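Peptidoglycan D,D-transpeptidase FtsI (Yersinia pestis, PDB 6SYN) probably cross-links the peptide stems of peptidoglycan during cell division, as a class B penicillin-binding protein whose transpeptidase is the target of beta-lactam antibiotics. Local coordinates at residues L188-E192 / G496-G500; I380-G384 / V409-V413; K432-I436 / I508-A512; Y459-V463 / A492-G496. One frame throughout, in Å; residues are numbered along the deposited sequence. Where two conformers were deposited one is given.

Interaction 1 (L188-E192 / G496-G500)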
ATOM      1  N   LEU A 188       7.269   2.259  11.099  1.00  9.65           N
ATOM      2  CA  LEU A 188       6.101   2.891  11.770  1.00  9.72           C
ATOM      3  C   LEU A 188       4.825   2.569  10.992  1.00  9.92           C
ATOM      4  O   LEU A 188       3.845   2.121  11.609  1.00 10.10           O
ATOM      5  CB  LEU A 188       6.280   4.406  11.856  1.00  9.66           C
ATOM      6  CG  LEU A 188       5.018   5.151  12.285  1.00  9.63           C
ATOM      7  CD1 LEU A 188       4.590   4.712  13.679  1.00  9.63           C
ATOM      8  CD2 LEU A 188       5.214   6.654  12.225  1.00  9.62           C
ATOM      9  N   VAL A 189       4.824   2.838   9.690  1.00 10.15           N
ATOM     10  CA  VAL A 189       3.650   2.582   8.809  1.00 10.38           C
ATOM     11  C   VAL A 189       3.252   1.107   8.948  1.00 10.64           C
ATOM     12  O   VAL A 189       2.123   0.849   9.390  1.00 10.75           O
ATOM     13  CB  VAL A 189       3.936   2.975   7.347  1.00 10.29           C
ATOM     14  CG1 VAL A 189       2.908   2.388   6.394  1.00 10.30           C
ATOM     15  CG2 VAL A 189       4.002   4.485   7.183  1.00 10.23           C
ATOM     16  N   TYR A 190       4.145   0.177   8.602  1.00 11.00           N
ATOM     17  CA  TYR A 190       3.830  -1.273   8.542  1.00 11.21           C
ATOM     18  C   TYR A 190       3.329  -1.761   9.907  1.00 11.69           C
ATOM     19  O   TYR A 190       2.381  -2.564   9.934  1.00 12.16           O
ATOM     20  CB  TYR A 190       5.032  -2.104   8.094  1.00 11.14           C
ATOM     21  CG  TYR A 190       4.813  -3.585   8.278  1.00 11.03           C
ATOM     22  CD1 TYR A 190       4.121  -4.330   7.338  1.00 10.95           C
ATOM     23  CD2 TYR A 190       5.238  -4.225   9.432  1.00 10.88           C
ATOM     24  CE1 TYR A 190       3.889  -5.683   7.523  1.00 10.95           C
ATOM     25  CE2 TYR A 190       5.017  -5.576   9.631  1.00 10.85           C
ATOM     26  CZ  TYR A 190       4.341  -6.308   8.672  1.00 10.88           C
ATOM     27  OH  TYR A 190       4.129  -7.639   8.871  1.00 10.82           O
ATOM     28  N   ARG A 191       3.949  -1.311  11.000  1.00 12.01           N
ATOM     29  CA  ARG A 191       3.658  -1.804  12.373  1.00 12.41           C
ATOM     30  C   ARG A 191       2.228  -1.415  12.767  1.00 12.18           C
ATOM     31  O   ARG A 191       1.538  -2.243  13.395  1.00 12.15           O
ATOM     32  CB  ARG A 191       4.693  -1.258  13.360  1.00 13.13           C
ATOM     33  CG  ARG A 191       4.279  -1.318  14.823  1.00 13.74           C
ATOM     34  CD  ARG A 191       5.464  -1.034  15.727  1.00 14.40           C
ATOM     35  NE  ARG A 191       5.990   0.336  15.674  1.00 15.09           N
ATOM     36  CZ  ARG A 191       6.973   0.781  14.875  1.00 15.23           C
ATOM     37  NH1 ARG A 191       7.370   2.041  14.965  1.00 15.31           N
ATOM     38  NH2 ARG A 191       7.554  -0.011  13.989  1.00 15.20           N
ATOM     39  N   GLU A 192       1.800  -0.202  12.425  1.00 11.84           N
ATOM     40  CA  GLU A 192       0.434   0.294  12.735  1.00 11.59           C
ATOM     41  C   GLU A 192      -0.578  -0.467  11.872  1.00 11.57           C
ATOM     42  O   GLU A 192      -1.646  -0.831  12.399  1.00 11.48           O
ATOM     43  CB  GLU A 192       0.370   1.810  12.534  1.00 11.33           C
ATOM     44  CG  GLU A 192       1.243   2.572  13.514  1.00 11.17           C
ATOM     45  CD  GLU A 192       0.887   2.350  14.973  1.00 10.95           C
ATOM     46  OE1 GLU A 192      -0.293   2.102  15.259  1.00 10.74           O
ATOM     47  OE2 GLU A 192       1.793   2.422  15.816  1.00 10.96           O
ATOM     48  N   GLY A 496      -4.113   8.284  12.149  1.00  8.93           N
ATOM     49  CA  GLY A 496      -3.680   9.189  13.230  1.00  9.09           C
ATOM     50  C   GLY A 496      -2.349   8.756  13.816  1.00  9.20           C
ATOM     51  O   GLY A 496      -1.422   9.592  13.863  1.00  9.46           O
ATOM     52  N   ALA A 497      -2.257   7.487  14.220  1.00  9.16           N
ATOM     53  CA  ALA A 497      -1.043   6.842  14.769  1.00  9.19           C
ATOM     54  C   ALA A 497       0.134   7.005  13.798  1.00  9.24           C
ATOM     55  O   ALA A 497       1.235   7.356  14.266  1.00  9.29           O
ATOM     56  CB  ALA A 497      -1.322   5.386  15.054  1.00  9.17           C
ATOM     57  N   ILE A 498      -0.072   6.753  12.500  1.00  9.29           N
ATOM     58  CA  ILE A 498       1.024   6.778  11.483  1.00  9.30           C
ATOM     59  C   ILE A 498       1.448   8.231  11.232  1.00  9.34           C
ATOM     60  O   ILE A 498       2.651   8.506  11.305  1.00  9.42           O
ATOM     61  CB  ILE A 498       0.623   6.051  10.182  1.00  9.31           C
ATOM     62  CG1 ILE A 498       0.676   4.530  10.361  1.00  9.29           C
ATOM     63  CG2 ILE A 498       1.494   6.506   9.017  1.00  9.35           C
ATOM     64  CD1 ILE A 498       0.203   3.731   9.167  1.00  9.25           C
ATOM     65  N   MET A 499       0.498   9.128  10.963  1.00  9.47           N
ATOM     66  CA  MET A 499       0.795  10.544  10.614  1.00  9.66           C
ATOM     67  C   MET A 499       1.442  11.263  11.807  1.00  9.83           C
ATOM     68  O   MET A 499       2.324  12.106  11.566  1.00  9.64           O
ATOM     69  CB  MET A 499      -0.465  11.291  10.164  1.00  9.60           C
ATOM     70  CG  MET A 499      -0.167  12.631   9.517  1.00  9.60           C
ATOM     71  SD  MET A 499       1.161  12.539   8.276  1.00  9.59           S
ATOM     72  CE  MET A 499       0.202  12.423   6.765  1.00  9.66           C
ATOM     73  N   GLY A 500       1.033  10.924  13.036  1.00 10.19           N
ATOM     74  CA  GLY A 500       1.607  11.457  14.287  1.00 10.45           C
ATOM     75  C   GLY A 500       3.102  11.204  14.371  1.00 10.74           C
ATOM     76  O   GLY A 500       3.861  12.183  14.456  1.00 10.60           O
TER
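Ile498 reaches out of its helix to meet Val189 and Glu192, and the apolar contacts of the pair gather round this one residue. Its CG1 branch stands beside the backbone N (chi1 -76°) and runs on extended, which carries Ile498 CD1 across to the backbone of Val189, 3.5 Å from Val189 O. The other branch, Ile498 CG2, meets Val189 CG2 at 3.7 Å. A beta-branched residue suits the position because its two arms engage the opposing helix at different points. Glu192 contributes its aliphatic part: Glu192 CB lies 3.5 Å from Ile498 CG1, the two side chains passing alongside in opposite senses.

Polar atoms take part only through van der Waals contact. The Glu192 chain bends at chi2 and brings Glu192 OE1 to 3.4 Å from Ala497 CB, a residue small enough to admit the carboxylate beside the helix. Leu188 CD2 rests 3.3 Å from Ile498 O, so the leucine branch covers a carbonyl of the opposing backbone.

The backbones run nearly antiparallel, their local axes at 165° and 9.3 Å apart at closest approach. Ile498 also touches Leu473 of strand 471-478, and Val189 touches Ala219 and Ala221 of strand 217-223. Helix 183-199, which precedes strand 204-211, packed beside the late helix 492-505 across one face of the antiparallel sheet is typical of the penicillin-recognising serine transpeptidase and beta-lactamase fold.

Interaction 2 (I380-G384 / V409-V413)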
ATOM      1  N   ILE A 380      -3.699  17.012  -3.885  1.00  8.24           N
ATOM      2  CA  ILE A 380      -4.511  17.869  -2.965  1.00  8.47           C
ATOM      3  C   ILE A 380      -3.535  18.621  -2.051  1.00  8.69           C
ATOM      4  O   ILE A 380      -3.682  19.859  -1.903  1.00  8.70           O
ATOM      5  CB  ILE A 380      -5.537  17.039  -2.157  1.00  8.50           C
ATOM      6  CG1 ILE A 380      -6.670  16.523  -3.047  1.00  8.48           C
ATOM      7  CG2 ILE A 380      -6.072  17.835  -0.969  1.00  8.51           C
ATOM      8  CD1 ILE A 380      -7.698  15.675  -2.331  1.00  8.52           C
ATOM      9  N   GLY A 381      -2.577  17.879  -1.482  1.00  8.93           N
ATOM     10  CA  GLY A 381      -1.584  18.354  -0.501  1.00  9.10           C
ATOM     11  C   GLY A 381      -0.676  19.431  -1.061  1.00  9.30           C
ATOM     12  O   GLY A 381      -0.334  20.347  -0.299  1.00  9.28           O
ATOM     13  N   SER A 382      -0.280  19.327  -2.337  1.00  9.65           N
ATOM     14  CA  SER A 382       0.565  20.339  -3.033  1.00  9.90           C
ATOM     15  C   SER A 382      -0.267  21.591  -3.383  1.00 10.20           C
ATOM     16  O   SER A 382       0.315  22.552  -3.932  1.00 10.23           O
ATOM     17  CB  SER A 382       1.252  19.742  -4.247  1.00  9.81           C
ATOM     18  OG  SER A 382       0.321  19.146  -5.138  1.00  9.72           O
ATOM     19  N   MET A 383      -1.562  21.591  -3.038  1.00 10.52           N
ATOM     20  CA  MET A 383      -2.576  22.602  -3.437  1.00 10.80           C
ATOM     21  C   MET A 383      -2.679  22.622  -4.970  1.00 10.95           C
ATOM     22  O   MET A 383      -2.528  23.705  -5.562  1.00 11.08           O
ATOM     23  CB  MET A 383      -2.240  23.999  -2.898  1.00 10.89           C
ATOM     24  CG  MET A 383      -2.088  24.064  -1.380  1.00 11.02           C
ATOM     25  SD  MET A 383      -3.593  23.621  -0.456  1.00 11.21           S
ATOM     26  CE  MET A 383      -2.857  22.960   1.036  1.00 11.08           C
ATOM     27  N   GLY A 384      -2.903  21.454  -5.584  1.00 10.98           N
ATOM     28  CA  GLY A 384      -3.266  21.311  -7.009  1.00 11.00           C
ATOM     29  C   GLY A 384      -2.066  21.214  -7.944  1.00 11.07           C
ATOM     30  O   GLY A 384      -2.189  21.678  -9.101  1.00 11.20           O
ATOM     31  N   VAL A 409      -8.054  24.838  -4.069  1.00 15.45           N
ATOM     32  CA  VAL A 409      -7.684  23.553  -3.396  1.00 15.30           C
ATOM     33  C   VAL A 409      -7.536  23.805  -1.884  1.00 15.52           C
ATOM     34  O   VAL A 409      -7.964  22.929  -1.093  1.00 15.30           O
ATOM     35  CB  VAL A 409      -6.405  22.937  -4.006  1.00 14.94           C
ATOM     36  CG1 VAL A 409      -5.985  21.650  -3.310  1.00 14.74           C
ATOM     37  CG2 VAL A 409      -6.545  22.691  -5.500  1.00 14.92           C
ATOM     38  N   ARG A 410      -6.957  24.951  -1.498  1.00 15.74           N
ATOM     39  CA  ARG A 410      -6.629  25.294  -0.087  1.00 15.96           C
ATOM     40  C   ARG A 410      -7.934  25.437   0.699  1.00 15.49           C
ATOM     41  O   ARG A 410      -7.991  24.924   1.836  1.00 15.38           O
ATOM     42  CB  ARG A 410      -5.772  26.562  -0.015  1.00 16.76           C
ATOM     43  CG  ARG A 410      -5.432  27.006   1.403  1.00 17.58           C
ATOM     44  CD  ARG A 410      -4.294  28.010   1.484  1.00 18.16           C
ATOM     45  NE  ARG A 410      -2.996  27.340   1.433  1.00 18.97           N
ATOM     46  CZ  ARG A 410      -2.021  27.577   0.552  1.00 19.54           C
ATOM     47  NH1 ARG A 410      -2.156  28.506  -0.384  1.00 19.84           N
ATOM     48  NH2 ARG A 410      -0.897  26.878   0.618  1.00 19.26           N
ATOM     49  N   THR A 411      -8.942  26.078   0.096  1.00 15.05           N
ATOM     50  CA  THR A 411     -10.316  26.221   0.648  1.00 14.73           C
ATOM     51  C   THR A 411     -10.895  24.833   0.941  1.00 14.28           C
ATOM     52  O   THR A 411     -11.500  24.673   2.015  1.00 14.32           O
ATOM     53  CB  THR A 411     -11.223  27.028  -0.291  1.00 14.88           C
ATOM     54  OG1 THR A 411     -10.864  28.405  -0.176  1.00 15.20           O
ATOM     55  CG2 THR A 411     -12.695  26.893   0.029  1.00 14.77           C
ATOM     56  N   VAL A 412     -10.726  23.876   0.025  1.00 13.85           N
ATOM     57  CA  VAL A 412     -11.278  22.494   0.168  1.00 13.64           C
ATOM     58  C   VAL A 412     -10.421  21.710   1.167  1.00 13.57           C
ATOM     59  O   VAL A 412     -10.999  20.930   1.948  1.00 13.37           O
ATOM     60  CB  VAL A 412     -11.391  21.769  -1.186  1.00 13.57           C
ATOM     61  CG1 VAL A 412     -11.817  20.319  -1.021  1.00 13.55           C
ATOM     62  CG2 VAL A 412     -12.348  22.497  -2.115  1.00 13.68           C
ATOM     63  N   VAL A 413      -9.102  21.901   1.155  1.00 13.58           N
ATOM     64  CA  VAL A 413      -8.222  21.319   2.208  1.00 13.68           C
ATOM     65  C   VAL A 413      -8.723  21.848   3.558  1.00 14.03           C
ATOM     66  O   VAL A 413      -8.909  21.023   4.472  1.00 14.14           O
ATOM     67  CB  VAL A 413      -6.727  21.610   1.966  1.00 13.59           C
ATOM     68  CG1 VAL A 413      -5.871  21.167   3.143  1.00 13.56           C
ATOM     69  CG2 VAL A 413      -6.222  20.946   0.691  1.00 13.60           C
TER
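Over one face of the Arg410 guanidinium lies Met383 CG, 3.6 Å above the plane and nearer the margin of the group than its centre, while at the end of the group NH1 forms a salt bridge with Glu406, one turn earlier in the same helix. The methionine that supplies this cover ends a helix: Met383 is the first residue to leave helical geometry after helix 370-381, and its positive phi with two bonds back into the last turn makes a Schellman motif. Its N bonds to Ile380 O. Both Met383 and Gly384 have positive phi, a conformation in which glycine is at ease and methionine less so.

The turn throws the Met383 side chain against helix 406-416. Bent at chi2 (-62°), the chain crosses Arg410 at about a right angle, and Met383 SD settles 3.5 Å from Arg410 CA, beside the helix backbone. Beyond the sulfur, Met383 CE reaches Val413 CG2 at 3.9 Å. A flexible, unbranched thioether can thus lie across the arginine stem and still reach a valine.

Nearby, the branched residues pack together. Ile380 CG2 and Val413 CG2 meet at 3.5 Å, their side chains running alongside with reversed directions. Val409 points toward the turn and sets its two methyls against successive parts of it: CG2 approaches the backbone of Gly384, and Val409 CG1, held anti to its own N (chi1 178°), lies 3.5 Å from Met383 CA and 3.2 Å from Ile380 O.

Interaction 3 (K432-I436 / I508-A512)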
ATOM      1  N   LYS A 432      -2.592  15.207  18.298  1.00  9.48           N
ATOM      2  CA  LYS A 432      -2.423  16.242  19.345  1.00  9.85           C
ATOM      3  C   LYS A 432      -1.364  17.250  18.875  1.00 10.33           C
ATOM      4  O   LYS A 432      -0.208  16.837  18.637  1.00 10.49           O
ATOM      5  CB  LYS A 432      -2.046  15.600  20.686  1.00  9.86           C
ATOM      6  CG  LYS A 432      -3.101  14.691  21.309  1.00  9.83           C
ATOM      7  CD  LYS A 432      -4.377  15.401  21.729  1.00  9.82           C
ATOM      8  CE  LYS A 432      -5.376  14.486  22.410  1.00  9.77           C
ATOM      9  NZ  LYS A 432      -5.044  14.245  23.834  1.00  9.77           N
ATOM     10  N   GLY A 433      -1.767  18.516  18.722  1.00 10.76           N
ATOM     11  CA  GLY A 433      -0.872  19.655  18.447  1.00 11.10           C
ATOM     12  C   GLY A 433      -0.703  19.922  16.962  1.00 11.48           C
ATOM     13  O   GLY A 433       0.154  20.761  16.618  1.00 11.54           O
ATOM     14  N   TYR A 434      -1.483  19.248  16.113  1.00 11.99           N
ATOM     15  CA  TYR A 434      -1.429  19.372  14.632  1.00 12.39           C
ATOM     16  C   TYR A 434      -2.848  19.460  14.068  1.00 12.74           C
ATOM     17  O   TYR A 434      -3.762  18.804  14.618  1.00 12.97           O
ATOM     18  CB  TYR A 434      -0.720  18.174  13.995  1.00 12.48           C
ATOM     19  CG  TYR A 434       0.760  18.063  14.264  1.00 12.58           C
ATOM     20  CD1 TYR A 434       1.689  18.712  13.468  1.00 12.52           C
ATOM     21  CD2 TYR A 434       1.238  17.271  15.298  1.00 12.84           C
ATOM     22  CE1 TYR A 434       3.050  18.589  13.699  1.00 12.64           C
ATOM     23  CE2 TYR A 434       2.596  17.142  15.548  1.00 12.81           C
ATOM     24  CZ  TYR A 434       3.507  17.804  14.744  1.00 12.74           C
ATOM     25  OH  TYR A 434       4.844  17.675  14.987  1.00 12.66           O
ATOM     26  N   ARG A 435      -3.002  20.238  12.994  1.00 12.94           N
ATOM     27  CA  ARG A 435      -4.221  20.323  12.148  1.00 13.09           C
ATOM     28  C   ARG A 435      -4.060  19.361  10.970  1.00 12.60           C
ATOM     29  O   ARG A 435      -2.946  19.311  10.399  1.00 12.56           O
ATOM     30  CB  ARG A 435      -4.405  21.738  11.596  1.00 13.74           C
ATOM     31  CG  ARG A 435      -4.380  22.846  12.639  1.00 14.25           C
ATOM     32  CD  ARG A 435      -4.070  24.188  12.000  1.00 14.80           C
ATOM     33  NE  ARG A 435      -4.944  24.501  10.876  1.00 15.23           N
ATOM     34  CZ  ARG A 435      -4.728  25.468   9.984  1.00 15.89           C
ATOM     35  NH1 ARG A 435      -3.650  26.235  10.067  1.00 15.98           N
ATOM     36  NH2 ARG A 435      -5.595  25.668   9.005  1.00 16.17           N
ATOM     37  N   ILE A 436      -5.125  18.637  10.608  1.00 12.05           N
ATOM     38  CA  ILE A 436      -5.089  17.614   9.522  1.00 11.57           C
ATOM     39  C   ILE A 436      -6.303  17.787   8.605  1.00 11.28           C
ATOM     40  O   ILE A 436      -7.374  18.179   9.093  1.00 11.24           O
ATOM     41  CB  ILE A 436      -4.989  16.174  10.077  0.50 11.49           C
ATOM     42  CG1 ILE A 436      -6.272  15.703  10.768  0.50 11.42           C
ATOM     43  CG2 ILE A 436      -3.779  16.023  10.987  0.50 11.45           C
ATOM     44  CD1 ILE A 436      -6.233  14.251  11.186  0.50 11.38           C
ATOM     45  N   ILE A 508       8.563  18.078  12.448  1.00 21.44           N
ATOM     46  CA  ILE A 508       7.691  19.129  11.837  1.00 21.55           C
ATOM     47  C   ILE A 508       7.111  20.013  12.946  1.00 21.76           C
ATOM     48  O   ILE A 508       6.503  19.465  13.882  1.00 21.99           O
ATOM     49  CB  ILE A 508       6.581  18.519  10.960  1.00 21.49           C
ATOM     50  CG1 ILE A 508       7.142  17.570   9.895  1.00 21.68           C
ATOM     51  CG2 ILE A 508       5.726  19.616  10.339  1.00 21.31           C
ATOM     52  CD1 ILE A 508       8.087  18.223   8.905  1.00 21.63           C
ATOM     53  N   GLU A 509       7.294  21.332  12.824  1.00 22.10           N
ATOM     54  CA  GLU A 509       6.757  22.353  13.761  1.00 22.49           C
ATOM     55  C   GLU A 509       5.247  22.154  13.865  1.00 21.65           C
ATOM     56  O   GLU A 509       4.548  22.185  12.855  1.00 20.94           O
ATOM     57  CB  GLU A 509       7.119  23.766  13.288  1.00 23.39           C
ATOM     58  CG  GLU A 509       7.174  24.799  14.409  1.00 24.30           C
ATOM     59  CD  GLU A 509       8.497  24.890  15.164  1.00 25.48           C
ATOM     60  OE1 GLU A 509       9.558  24.966  14.501  1.00 25.76           O
ATOM     61  OE2 GLU A 509       8.468  24.891  16.419  1.00 26.02           O
ATOM     62  N   PRO A 510       4.711  21.887  15.078  1.00 21.40           N
ATOM     63  CA  PRO A 510       3.265  21.806  15.305  1.00 21.32           C
ATOM     64  C   PRO A 510       2.462  22.986  14.738  1.00 21.28           C
ATOM     65  O   PRO A 510       3.051  24.001  14.437  1.00 22.44           O
ATOM     66  CB  PRO A 510       3.157  21.787  16.836  1.00 21.35           C
ATOM     67  CG  PRO A 510       4.436  21.122  17.285  1.00 21.49           C
ATOM     68  CD  PRO A 510       5.483  21.587  16.294  1.00 21.62           C
ATOM     69  N   ASP A 511       1.137  22.827  14.671  1.00 21.16           N
ATOM     70  CA  ASP A 511       0.237  23.546  13.730  1.00 20.87           C
ATOM     71  C   ASP A 511      -0.899  24.278  14.465  1.00 20.58           C
ATOM     72  O   ASP A 511      -1.492  25.182  13.848  1.00 19.73           O
ATOM     73  CB  ASP A 511      -0.328  22.551  12.711  1.00 21.03           C
ATOM     74  CG  ASP A 511      -0.290  23.037  11.276  1.00 21.25           C
ATOM     75  OD1 ASP A 511       0.481  23.976  10.996  1.00 21.89           O
ATOM     76  OD2 ASP A 511      -1.034  22.480  10.453  1.00 21.07           O
ATOM     77  N   ALA A 512      -1.233  23.886  15.700  1.00 20.72           N
ATOM     78  CA  ALA A 512      -2.098  24.669  16.620  1.00 21.43           C
ATOM     79  C   ALA A 512      -1.961  24.133  18.050  1.00 21.55           C
ATOM     80  O   ALA A 512      -2.309  22.985  18.319  1.00 21.78           O
ATOM     81  CB  ALA A 512      -3.535  24.641  16.156  1.00 21.50           C
TER
HETATM   82  O   HOH W   1      -1.946  26.970  12.303  1.00 21.25           O
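Ile508 and Tyr434 open the contact with a polar bond: Tyr434 OH donates to Ile508 O at 2.7 Å. The carbonyl oxygen sits at the ring edge, near the ring plane, and the hydroxyl approaches with a C=O...O angle of 155°, tilted a little from the carbonyl plane. A tyrosine fits here because its ring is long enough to span from the loop to the tail, with the hydroxyl at its far end. CG stands beside the backbone N (chi1 -68°), which swings the ring back toward the tail although CB points away from it.

At Pro510 the tail lies against that ring: Pro510 CB is over one face, and Pro510 CA is 3.6 Å from Tyr434 CE1. Pro510 CB also packs 3.2 Å from Gly433 O. Leaving helix 492-505, whose Leu503 and Arg504 also touch Tyr434, the C-terminal tail here lies across the loop that leads into strand 437-446, an outermost strand of the five-stranded antiparallel sheet of the transpeptidase fold.

Asp511 then gives the second bond, from Asp511 N to Gly433 O at 3.0 Å, almost straight (171°) and in the carbonyl plane. Its carboxylate is turned to Ser467, which binds OD1. Opposite Arg435 the charges are merely near: Arg435 NE is 4.4 Å from Asp511 OD2, an oxygen well out of the guanidinium plane, so no N-H points at it, and the firm partner of Arg435 is Glu417, bridged through NH2. Arg435 CD instead rests 3.3 Å from Asp511 O. At Ala512, the last modelled residue, Ala512 CB reaches Arg435 CG at 4.0 Å.

Interaction 4 (Y459-V463 / A492-G496)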
ATOM      1  N   TYR A 459     -11.600   2.956   4.682  1.00  9.35           N
ATOM      2  CA  TYR A 459     -10.684   3.966   4.098  1.00  8.94           C
ATOM      3  C   TYR A 459     -10.460   5.117   5.078  1.00  8.75           C
ATOM      4  O   TYR A 459     -11.415   5.557   5.737  1.00  8.72           O
ATOM      5  CB  TYR A 459     -11.294   4.592   2.844  1.00  8.78           C
ATOM      6  CG  TYR A 459     -11.096   3.861   1.543  1.00  8.66           C
ATOM      7  CD1 TYR A 459      -9.882   3.902   0.879  1.00  8.58           C
ATOM      8  CD2 TYR A 459     -12.147   3.204   0.926  1.00  8.64           C
ATOM      9  CE1 TYR A 459      -9.704   3.283  -0.344  1.00  8.55           C
ATOM     10  CE2 TYR A 459     -11.986   2.573  -0.296  1.00  8.63           C
ATOM     11  CZ  TYR A 459     -10.759   2.614  -0.934  1.00  8.57           C
ATOM     12  OH  TYR A 459     -10.586   1.999  -2.139  1.00  8.60           O
ATOM     13  N   THR A 460      -9.231   5.625   5.127  1.00  8.61           N
ATOM     14  CA  THR A 460      -8.914   6.998   5.594  1.00  8.44           C
ATOM     15  C   THR A 460      -7.713   7.491   4.786  1.00  8.30           C
ATOM     16  O   THR A 460      -6.656   6.841   4.830  1.00  8.23           O
ATOM     17  CB  THR A 460      -8.735   7.052   7.116  1.00  8.49           C
ATOM     18  OG1 THR A 460     -10.035   6.950   7.699  1.00  8.56           O
ATOM     19  CG2 THR A 460      -8.076   8.326   7.597  1.00  8.55           C
ATOM     20  N   ALA A 461      -7.914   8.569   4.032  1.00  8.28           N
ATOM     21  CA  ALA A 461      -6.879   9.267   3.240  1.00  8.31           C
ATOM     22  C   ALA A 461      -6.770  10.695   3.771  1.00  8.36           C
ATOM     23  O   ALA A 461      -7.767  11.185   4.340  1.00  8.47           O
ATOM     24  CB  ALA A 461      -7.243   9.249   1.779  1.00  8.29           C
ATOM     25  N   GLY A 462      -5.612  11.330   3.613  1.00  8.34           N
ATOM     26  CA  GLY A 462      -5.451  12.726   4.044  1.00  8.39           C
ATOM     27  C   GLY A 462      -4.031  13.233   3.934  1.00  8.47           C
ATOM     28  O   GLY A 462      -3.153  12.528   3.383  1.00  8.46           O
ATOM     29  N   VAL A 463      -3.836  14.425   4.490  1.00  8.50           N
ATOM     30  CA  VAL A 463      -2.671  15.316   4.262  1.00  8.50           C
ATOM     31  C   VAL A 463      -2.366  15.992   5.602  1.00  8.63           C
ATOM     32  O   VAL A 463      -3.309  16.143   6.397  1.00  8.56           O
ATOM     33  CB  VAL A 463      -3.029  16.292   3.126  1.00  8.47           C
ATOM     34  CG1 VAL A 463      -3.016  17.751   3.548  1.00  8.48           C
ATOM     35  CG2 VAL A 463      -2.168  16.060   1.902  1.00  8.52           C
ATOM     36  N   ALA A 492      -9.277   5.515  10.299  1.00  9.45           N
ATOM     37  CA  ALA A 492      -9.019   6.837  10.925  1.00  9.33           C
ATOM     38  C   ALA A 492      -7.972   6.717  12.033  1.00  9.24           C
ATOM     39  O   ALA A 492      -6.993   7.454  12.027  1.00  9.24           O
ATOM     40  CB  ALA A 492     -10.302   7.443  11.446  1.00  9.31           C
ATOM     41  N   PRO A 493      -8.121   5.800  13.020  1.00  9.19           N
ATOM     42  CA  PRO A 493      -7.167   5.720  14.125  1.00  9.18           C
ATOM     43  C   PRO A 493      -5.763   5.317  13.658  1.00  9.02           C
ATOM     44  O   PRO A 493      -4.810   5.875  14.165  1.00  9.12           O
ATOM     45  CB  PRO A 493      -7.748   4.664  15.086  1.00  9.22           C
ATOM     46  CG  PRO A 493      -8.764   3.889  14.267  1.00  9.16           C
ATOM     47  CD  PRO A 493      -9.208   4.814  13.153  1.00  9.17           C
ATOM     48  N   VAL A 494      -5.675   4.381  12.710  1.00  8.84           N
ATOM     49  CA  VAL A 494      -4.388   3.899  12.123  1.00  8.76           C
ATOM     50  C   VAL A 494      -3.729   5.059  11.366  1.00  8.69           C
ATOM     51  O   VAL A 494      -2.488   5.165  11.426  1.00  8.53           O
ATOM     52  CB  VAL A 494      -4.584   2.674  11.209  1.00  8.71           C
ATOM     53  CG1 VAL A 494      -3.274   2.228  10.579  1.00  8.73           C
ATOM     54  CG2 VAL A 494      -5.228   1.514  11.947  1.00  8.68           C
ATOM     55  N   PHE A 495      -4.520   5.890  10.680  1.00  8.74           N
ATOM     56  CA  PHE A 495      -4.031   7.119  10.000  1.00  8.80           C
ATOM     57  C   PHE A 495      -3.400   8.044  11.045  1.00  8.83           C
ATOM     58  O   PHE A 495      -2.281   8.531  10.817  1.00  8.77           O
ATOM     59  CB  PHE A 495      -5.152   7.837   9.247  1.00  8.82           C
ATOM     60  CG  PHE A 495      -4.705   9.093   8.541  1.00  8.85           C
ATOM     61  CD1 PHE A 495      -4.389  10.239   9.259  1.00  8.87           C
ATOM     62  CD2 PHE A 495      -4.591   9.131   7.160  1.00  8.86           C
ATOM     63  CE1 PHE A 495      -3.980  11.395   8.610  1.00  8.88           C
ATOM     64  CE2 PHE A 495      -4.184  10.290   6.514  1.00  8.90           C
ATOM     65  CZ  PHE A 495      -3.877  11.420   7.239  1.00  8.85           C
ATOM     66  N   GLY A 496      -4.113   8.284  12.149  1.00  8.93           N
ATOM     67  CA  GLY A 496      -3.680   9.189  13.230  1.00  9.09           C
ATOM     68  C   GLY A 496      -2.349   8.756  13.816  1.00  9.20           C
ATOM     69  O   GLY A 496      -1.422   9.592  13.863  1.00  9.46           O
TER
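Thr460 and Phe495 carry the apolar part of this contact. With OG1 beside the backbone N (chi1 -74°), the methyl CG2 of Thr460 stands anti to that N; Thr460 CG2 meets Phe495 CB at 3.4 Å and goes on to touch the ring obliquely, the two side chains crossing at about a right angle. Farther along the strand the approach is again oblique where Phe495 CE2 comes 3.4 Å from Gly462 N, whereas Gly462 O and Val463 N lie at the ring's edge, near its plane. Glycine suits that place because a side chain there would project toward the ring, and the bare backbone lets the aromatic lie against the strand.

This is a helix laid on a sheet: helix 492-505 starts at Ala492 and covers one face of the antiparallel sheet, the local axes of 492-496 and 459-463 making 36°. Strand 455-464 pairs with 437-446, whose Thr440 and Gly441 line the ligand pocket, and Thr460 touches Thr440.

The Thr460 hydroxyl is satisfied close by. Thr460 OG1 donates to Tyr459 O at 2.8 Å, entering from the side of the carbonyl, with a weak further bond to Gly487 O. Ala492 N lies 3.1 Å from Thr460 OG1, at an angle too poor for a hydrogen bond.

In the fold
From the N terminus, helix 183-199 supplies the first half of interaction 1, whose loop closes some 300 residues later on helix 492-505. Interaction 2 is nested inside that loop, a short closure joining the end of helix 370-381 to helix 406-416. Interaction 3 opens after it, within the same large loop, but closes beyond interaction 1 on the C-terminal tail, so the two cross. Interaction 4 is nested inside interaction 3 and shares Gly496 with interaction 1; helix 492-505 thereby joins its helix neighbour to strand 455-464. Val463 touches Gly381 of interaction 2 and Ile436 of interaction 3, linking the end of helix 370-381 and the loop before strand 437-446 to this strand.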